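Side-chain contacts in formate-dependent phosphoribosylglycinamide formyltransferase (Mycobacterium tuberculosis H37Rv, PDB 6KHR), which belongs to the ATP-grasp superfamily of enzymes and pairs with a second copy of itself in the assembly: residues Ser38-Ile43 / Asp381-Gly386; Gly390-Thr395 / Arg407-Arg412; Gly156-Val161 / Leu169-Val174. All blocks are in the same frame, centred on the assembly; numbering follows the deposited sequence.

Contact 1: Ser38-Ile43 / Asp381-Gly386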
# COMPACT_ATOMS: atom_id res chain seq x y z
N SER A 38 -4.42 4.48 10.44
CA SER A 38 -5.43 5.42 9.95
C SER A 38 -4.97 6.11 8.66
O SER A 38 -5.79 6.41 7.79
CB SER A 38 -5.72 6.44 11.05
OG SER A 38 -6.86 7.22 10.77
N ARG A 39 -3.66 6.34 8.50
CA ARG A 39 -3.19 7.00 7.29
C ARG A 39 -3.25 6.07 6.08
O ARG A 39 -3.69 6.47 5.00
CB ARG A 39 -1.76 7.53 7.47
CG ARG A 39 -1.16 8.08 6.18
CD ARG A 39 0.31 8.47 6.29
NE ARG A 39 0.85 8.84 4.98
CZ ARG A 39 1.56 8.02 4.20
NH1 ARG A 39 1.83 6.78 4.61
NH2 ARG A 39 2.00 8.44 3.02
N GLU A 40 -2.82 4.82 6.26
CA GLU A 40 -2.84 3.88 5.15
C GLU A 40 -4.27 3.56 4.72
O GLU A 40 -4.60 3.58 3.53
CB GLU A 40 -2.07 2.61 5.54
CG GLU A 40 -0.69 2.87 6.11
CD GLU A 40 0.36 3.13 5.03
OE1 GLU A 40 0.19 2.62 3.90
OE2 GLU A 40 1.36 3.84 5.30
N LEU A 41 -5.14 3.27 5.70
CA LEU A 41 -6.56 3.12 5.41
C LEU A 41 -7.09 4.31 4.61
O LEU A 41 -7.92 4.14 3.71
CB LEU A 41 -7.35 2.95 6.72
CG LEU A 41 -8.88 2.88 6.57
CD1 LEU A 41 -9.24 1.79 5.58
CD2 LEU A 41 -9.67 2.70 7.89
N ALA A 42 -6.59 5.51 4.91
CA ALA A 42 -7.11 6.70 4.24
C ALA A 42 -6.65 6.75 2.79
O ALA A 42 -7.41 7.15 1.90
CB ALA A 42 -6.68 7.94 5.01
N ILE A 43 -5.40 6.35 2.54
CA ILE A 43 -4.93 6.22 1.17
C ILE A 43 -5.79 5.20 0.45
O ILE A 43 -6.32 5.47 -0.63
CB ILE A 43 -3.44 5.83 1.16
CG1 ILE A 43 -2.57 7.01 1.58
CG2 ILE A 43 -3.03 5.25 -0.19
CD1 ILE A 43 -1.14 6.59 1.95
N ASP A 381 11.23 -4.06 2.12
CA ASP A 381 10.50 -2.79 2.05
C ASP A 381 10.54 -2.15 3.43
O ASP A 381 10.86 -2.79 4.38
CB ASP A 381 9.08 -2.94 1.52
CG ASP A 381 8.61 -1.72 0.76
OD1 ASP A 381 9.39 -0.76 0.64
OD2 ASP A 381 7.47 -1.73 0.31
N VAL A 382 10.13 -0.90 3.48
CA VAL A 382 10.16 -0.14 4.74
C VAL A 382 9.04 0.90 4.73
O VAL A 382 8.63 1.25 3.69
CB VAL A 382 11.57 0.45 4.89
CG1 VAL A 382 11.62 1.83 5.48
CG2 VAL A 382 12.46 -0.45 5.68
N VAL A 383 8.48 1.22 5.88
CA VAL A 383 7.46 2.29 6.05
C VAL A 383 7.95 3.16 7.20
O VAL A 383 7.87 2.71 8.29
CB VAL A 383 6.07 1.71 6.35
CG1 VAL A 383 5.00 2.75 6.16
CG2 VAL A 383 5.76 0.52 5.50
N ILE A 384 8.46 4.36 6.91
CA ILE A 384 9.00 5.31 7.92
C ILE A 384 7.85 6.15 8.45
O ILE A 384 7.05 6.55 7.65
CB ILE A 384 10.10 6.17 7.29
CG1 ILE A 384 11.26 5.29 6.86
CG2 ILE A 384 10.59 7.23 8.24
CD1 ILE A 384 11.48 4.25 7.86
N PHE A 385 7.83 6.47 9.74
CA PHE A 385 6.61 7.12 10.26
C PHE A 385 6.82 8.24 11.29
O PHE A 385 5.83 8.49 11.97
CB PHE A 385 5.74 6.07 10.94
CG PHE A 385 4.68 5.50 10.05
CD1 PHE A 385 3.93 6.34 9.23
CD2 PHE A 385 4.44 4.14 10.02
CE1 PHE A 385 2.97 5.83 8.39
CE2 PHE A 385 3.47 3.64 9.17
CZ PHE A 385 2.73 4.48 8.37
N GLY A 386 7.97 8.89 11.42
CA GLY A 386 7.96 9.95 12.45
C GLY A 386 8.92 9.66 13.58
O GLY A 386 10.04 9.25 13.25

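Contact 2: Gly390-Thr395 / Arg407-Arg412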
# COMPACT_ATOMS: atom_id res chain seq x y z
N GLY A 390 8.58 2.85 12.70
CA GLY A 390 8.92 2.34 11.39
C GLY A 390 8.58 0.87 11.32
O GLY A 390 8.52 0.19 12.34
N VAL A 391 8.37 0.39 10.10
CA VAL A 391 8.10 -1.02 9.85
C VAL A 391 9.14 -1.54 8.87
O VAL A 391 9.34 -0.96 7.79
CB VAL A 391 6.68 -1.24 9.30
CG1 VAL A 391 6.46 -2.72 9.04
CG2 VAL A 391 5.62 -0.68 10.25
N ALA A 392 9.80 -2.63 9.24
CA ALA A 392 10.72 -3.33 8.35
C ALA A 392 9.99 -4.53 7.76
O ALA A 392 9.30 -5.26 8.49
CB ALA A 392 11.97 -3.78 9.09
N LEU A 393 10.12 -4.72 6.44
CA LEU A 393 9.39 -5.79 5.78
C LEU A 393 10.28 -6.54 4.81
O LEU A 393 11.11 -5.95 4.13
CB LEU A 393 8.18 -5.24 5.02
CG LEU A 393 7.18 -4.41 5.83
CD1 LEU A 393 6.66 -3.24 4.99
CD2 LEU A 393 6.05 -5.28 6.26
N ALA A 394 10.06 -7.85 4.73
CA ALA A 394 10.69 -8.68 3.72
C ALA A 394 9.70 -9.75 3.28
O ALA A 394 8.82 -10.15 4.05
CB ALA A 394 11.95 -9.34 4.24
N THR A 395 9.84 -10.20 2.05
CA THR A 395 9.19 -11.43 1.61
C THR A 395 10.26 -12.37 1.09
O THR A 395 11.41 -11.99 0.93
CB THR A 395 8.12 -11.16 0.55
OG1 THR A 395 8.69 -10.42 -0.54
CG2 THR A 395 6.91 -10.39 1.17
N ARG A 407 14.74 -9.27 9.96
CA ARG A 407 15.60 -8.93 11.08
C ARG A 407 16.83 -8.17 10.59
O ARG A 407 17.30 -7.24 11.25
CB ARG A 407 15.93 -10.20 11.85
CG ARG A 407 17.03 -10.10 12.87
CD ARG A 407 17.91 -11.33 12.77
NE ARG A 407 17.51 -12.38 13.71
CZ ARG A 407 18.07 -12.56 14.90
NH1 ARG A 407 19.07 -11.78 15.29
NH2 ARG A 407 17.64 -13.54 15.70
N GLU A 408 17.32 -8.50 9.38
CA GLU A 408 18.42 -7.75 8.80
C GLU A 408 18.00 -6.32 8.49
O GLU A 408 18.65 -5.37 8.92
CB GLU A 408 18.95 -8.47 7.56
CG GLU A 408 20.23 -9.27 7.81
CD GLU A 408 20.52 -10.33 6.73
OE1 GLU A 408 19.63 -10.63 5.91
OE2 GLU A 408 21.65 -10.86 6.72
N VAL A 409 16.87 -6.16 7.78
CA VAL A 409 16.36 -4.81 7.49
C VAL A 409 16.25 -3.99 8.76
O VAL A 409 16.69 -2.83 8.82
CB VAL A 409 15.01 -4.90 6.77
CG1 VAL A 409 14.45 -3.50 6.59
CG2 VAL A 409 15.15 -5.59 5.42
N ALA A 410 15.63 -4.57 9.80
CA ALA A 410 15.45 -3.85 11.06
C ALA A 410 16.78 -3.54 11.72
O ALA A 410 16.99 -2.44 12.24
CB ALA A 410 14.56 -4.65 12.01
N SER A 411 17.71 -4.50 11.68
CA SER A 411 19.00 -4.26 12.30
C SER A 411 19.74 -3.11 11.62
O SER A 411 20.26 -2.21 12.30
CB SER A 411 19.83 -5.54 12.27
OG SER A 411 21.12 -5.29 12.79
N ARG A 412 19.77 -3.10 10.27
CA ARG A 412 20.45 -2.02 9.54
C ARG A 412 19.77 -0.67 9.73
O ARG A 412 20.34 0.36 9.36
CB ARG A 412 20.52 -2.29 8.03
CG ARG A 412 20.72 -3.73 7.62
CD ARG A 412 22.11 -4.04 7.15
NE ARG A 412 22.15 -4.25 5.71
CZ ARG A 412 22.35 -5.43 5.12
NH1 ARG A 412 22.38 -5.51 3.80
NH2 ARG A 412 22.54 -6.52 5.86

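Contact 3: Gly156-Val161 / Leu169-Val174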
# COMPACT_ATOMS: atom_id res chain seq x y z
N GLY A 156 -9.37 -12.64 49.84
CA GLY A 156 -9.88 -13.98 50.04
C GLY A 156 -10.28 -14.68 48.75
O GLY A 156 -10.05 -15.88 48.59
N GLU A 157 -10.88 -13.94 47.82
CA GLU A 157 -11.20 -14.52 46.53
C GLU A 157 -9.94 -15.03 45.84
O GLU A 157 -9.91 -16.16 45.32
CB GLU A 157 -11.94 -13.50 45.67
N LEU A 158 -8.86 -14.24 45.87
CA LEU A 158 -7.58 -14.72 45.35
C LEU A 158 -7.14 -15.98 46.07
O LEU A 158 -6.69 -16.95 45.44
CB LEU A 158 -6.51 -13.65 45.52
CG LEU A 158 -6.49 -12.51 44.52
CD1 LEU A 158 -5.73 -11.34 45.11
CD2 LEU A 158 -5.84 -13.01 43.24
N GLN A 159 -7.23 -15.97 47.41
CA GLN A 159 -6.77 -17.11 48.20
C GLN A 159 -7.36 -18.41 47.69
O GLN A 159 -6.63 -19.39 47.46
CB GLN A 159 -7.14 -16.90 49.68
CG GLN A 159 -5.95 -16.74 50.62
CD GLN A 159 -5.33 -15.37 50.53
OE1 GLN A 159 -5.80 -14.51 49.79
NE2 GLN A 159 -4.27 -15.14 51.30
N ALA A 160 -8.68 -18.44 47.50
CA ALA A 160 -9.32 -19.65 47.00
C ALA A 160 -8.73 -20.05 45.65
O ALA A 160 -8.27 -21.18 45.48
CB ALA A 160 -10.83 -19.43 46.90
N VAL A 161 -8.69 -19.11 44.71
CA VAL A 161 -8.30 -19.43 43.34
C VAL A 161 -6.95 -20.12 43.33
O VAL A 161 -6.77 -21.16 42.69
CB VAL A 161 -8.30 -18.16 42.47
CG1 VAL A 161 -7.68 -18.45 41.10
CG2 VAL A 161 -9.73 -17.63 42.32
N LEU A 169 0.04 -18.44 38.49
CA LEU A 169 -1.17 -17.64 38.18
C LEU A 169 -0.71 -16.32 37.56
O LEU A 169 0.45 -15.98 37.64
CB LEU A 169 -1.95 -17.37 39.46
CG LEU A 169 -3.04 -18.38 39.74
CD1 LEU A 169 -3.82 -17.99 40.98
CD2 LEU A 169 -3.97 -18.48 38.56
N LEU A 170 -1.64 -15.61 36.96
CA LEU A 170 -1.28 -14.38 36.24
C LEU A 170 -2.13 -13.27 36.80
O LEU A 170 -3.03 -12.83 36.12
CB LEU A 170 -1.65 -14.62 34.78
CG LEU A 170 -0.55 -14.36 33.78
CD1 LEU A 170 -0.05 -12.93 33.91
CD2 LEU A 170 0.57 -15.36 33.99
N VAL A 171 -1.85 -12.83 38.02
CA VAL A 171 -2.72 -11.78 38.60
C VAL A 171 -2.48 -10.48 37.86
O VAL A 171 -1.37 -10.04 37.78
CB VAL A 171 -2.52 -11.62 40.11
CG1 VAL A 171 -1.22 -10.93 40.40
CG2 VAL A 171 -3.67 -10.83 40.68
N SER A 172 -3.56 -9.91 37.37
CA SER A 172 -3.56 -8.71 36.57
C SER A 172 -4.67 -7.80 37.06
O SER A 172 -5.74 -8.29 37.47
CB SER A 172 -3.77 -9.03 35.08
OG SER A 172 -4.16 -7.88 34.37
N PRO A 173 -4.45 -6.49 37.08
CA PRO A 173 -5.55 -5.57 37.35
C PRO A 173 -6.59 -5.67 36.24
O PRO A 173 -6.25 -5.79 35.07
CB PRO A 173 -4.87 -4.19 37.38
CG PRO A 173 -3.57 -4.39 36.63
CD PRO A 173 -3.16 -5.81 36.87
N VAL A 174 -7.87 -5.65 36.63
CA VAL A 174 -8.96 -5.94 35.69
C VAL A 174 -8.95 -5.04 34.46
O VAL A 174 -8.39 -3.94 34.49
CB VAL A 174 -10.32 -5.84 36.38
CG1 VAL A 174 -10.69 -4.37 36.60
CG2 VAL A 174 -11.38 -6.54 35.56

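Contact 1: Ser38-Ile43 / Asp381-Gly386
F385 meets R39 and E40 on the side of helix 36-47, while V383, two residues earlier on strand 380-384, reaches only E40. The backbones stay far apart, with R39 CA and F385 CA 10.2 Å from each other, and the longer side chains of R39, E40 and F385 span most of the gap.

The polar interaction lies within the helix. R39 NH1 and E40 OE2 form a salt bridge of 3.1 Å. R39 keeps its CG anti to the backbone N (chi1 173°) and stays extended as far as NE, whereas the chain of E40 bends at chi2 (-80°), which brings its carboxylate round to the guanidinium. Such a pairing suits charged groups beside apolar partners, because each probably offsets the charge of the other. On the helix, I43 CD1 sits 3.7 Å above the centre of one face of the R39 guanidinium.

No bond crosses the contact; the rest is close packing, with a probable weak electrostatic component where E40 OE2 lies at the edge of the F385 ring, near its plane and 3.4 Å from CZ. The carboxylate and ring planes are 78° apart. An aromatic rim is slightly positive, so an acidic oxygen is probably well tolerated there. R39 NH1 approaches F385 CE1 obliquely, at 4.1 Å. V383 CG1 adds a branched apolar surface beside E40 OE2.

R39 NH2 also hydrogen-bonds Q46 OE1 of the second subunit, and D381 OD1 forms a salt bridge with R331 of that subunit. The contact thus joins a helix of the N-terminal parallel alpha/beta sheet to strand 380-384, at the edge of the large antiparallel sheet within this chain, an interdomain seam of an ATP-grasp enzyme beside its dimer interface.

Contact 2: Gly390-Thr395 / Arg407-Arg412
Strand 390-395 and helix 407-412 run nearly antiparallel, their N-to-C directions 147° apart and their axes 7.2 Å apart at closest, with A392 CA and A410 CA 5.5 Å from each other.

So close an approach calls for small residues where the two elements come nearest. A392 points its methyl at the helix, where CB meets A410 CB at 4.0 Å. The same methyl lies against V409 CG1, at 3.5 Å. That branch, anti to the backbone N of V409 (chi1 175°), is the one that touches the A392 methyl. A beta-branched valine suits the place: CG1 packs on A392, and CG2 only loosely approaches L393 O, at 4.3 Å.

The alternation of the strand sends L393 away from the helix, to A348 and V383 on the other side of the sheet. V409 also rests on V382 of the adjoining strand 380-384, and A410 touches R349 of strand 346-351, on the other flank of strand 390-395. The two segments belong to a strand-turn-helix unit in which the C-terminal helix 399-413 packs back on one face of the antiparallel sheet, across strands 346-351, 390-395 and 380-384.

Contact 3: Gly156-Val161 / Leu169-Val174
L158 lays its CD2 methyl across V171, meeting CG2 at 4.0 Å with the two side chains at about a right angle. Its CB leaves the helix at a slant, and it is the end of the long side chain that swings in toward the partner. V171 points its CB at the helix and holds CG2 anti to its backbone N, leaving CG1 in the crowded position between N and carbonyl carbon (chi1 74°).

One helical turn further on, V161 and L169 form the second pair. V161 CG1, anti to its own N (chi1 171°), touches L169 CD1 at 3.9 Å, the two side chains meeting at a slant. Here the roles are exchanged: the short branched residue is on the helix and the long leucine comes from the partner. A leucine thus faces a valine in each pair, which suits segments whose backbones stay apart, L158 CA and V171 CA being 8.8 Å from each other. No hydrogen bond crosses between them, and the attachment is purely apolar.

Beyond these pairs, V161 and L158 also rest on V152 of strand 149-152, and V171 on V214 of strand 214-217.

Helix 155-165 therefore packs against one side of the small three-stranded sheet, on strand 149-152 and on the run leading into strand 172-173. It links these two strands, which run parallel with the antiparallel strand 214-217 between them. This is a split beta-alpha-beta crossover, consistent with the small alpha/beta subdomain of an ATP-grasp fold.

From the N terminus, residues 38-43 come first, but their partners at 381-386 lie almost at the other end of the chain. Contact 1 therefore closes a very long loop, joining helix 36-47, beside the N-terminal parallel sheet, to strand 380-384 of the large antiparallel sheet. Contact 3 is nested inside it as a short local closure in the ATP-grasp region. Contact 2 follows in series, another short closure near the C terminus. Contacts 1 and 2 share a sheet: strands 380-384 and 390-395 are antiparallel neighbours, joined by backbone hydrogen bonds such as that between D381 and L393. Contact 3 stands apart in a separate small sheet, its centre about 41 Å from that of contact 1.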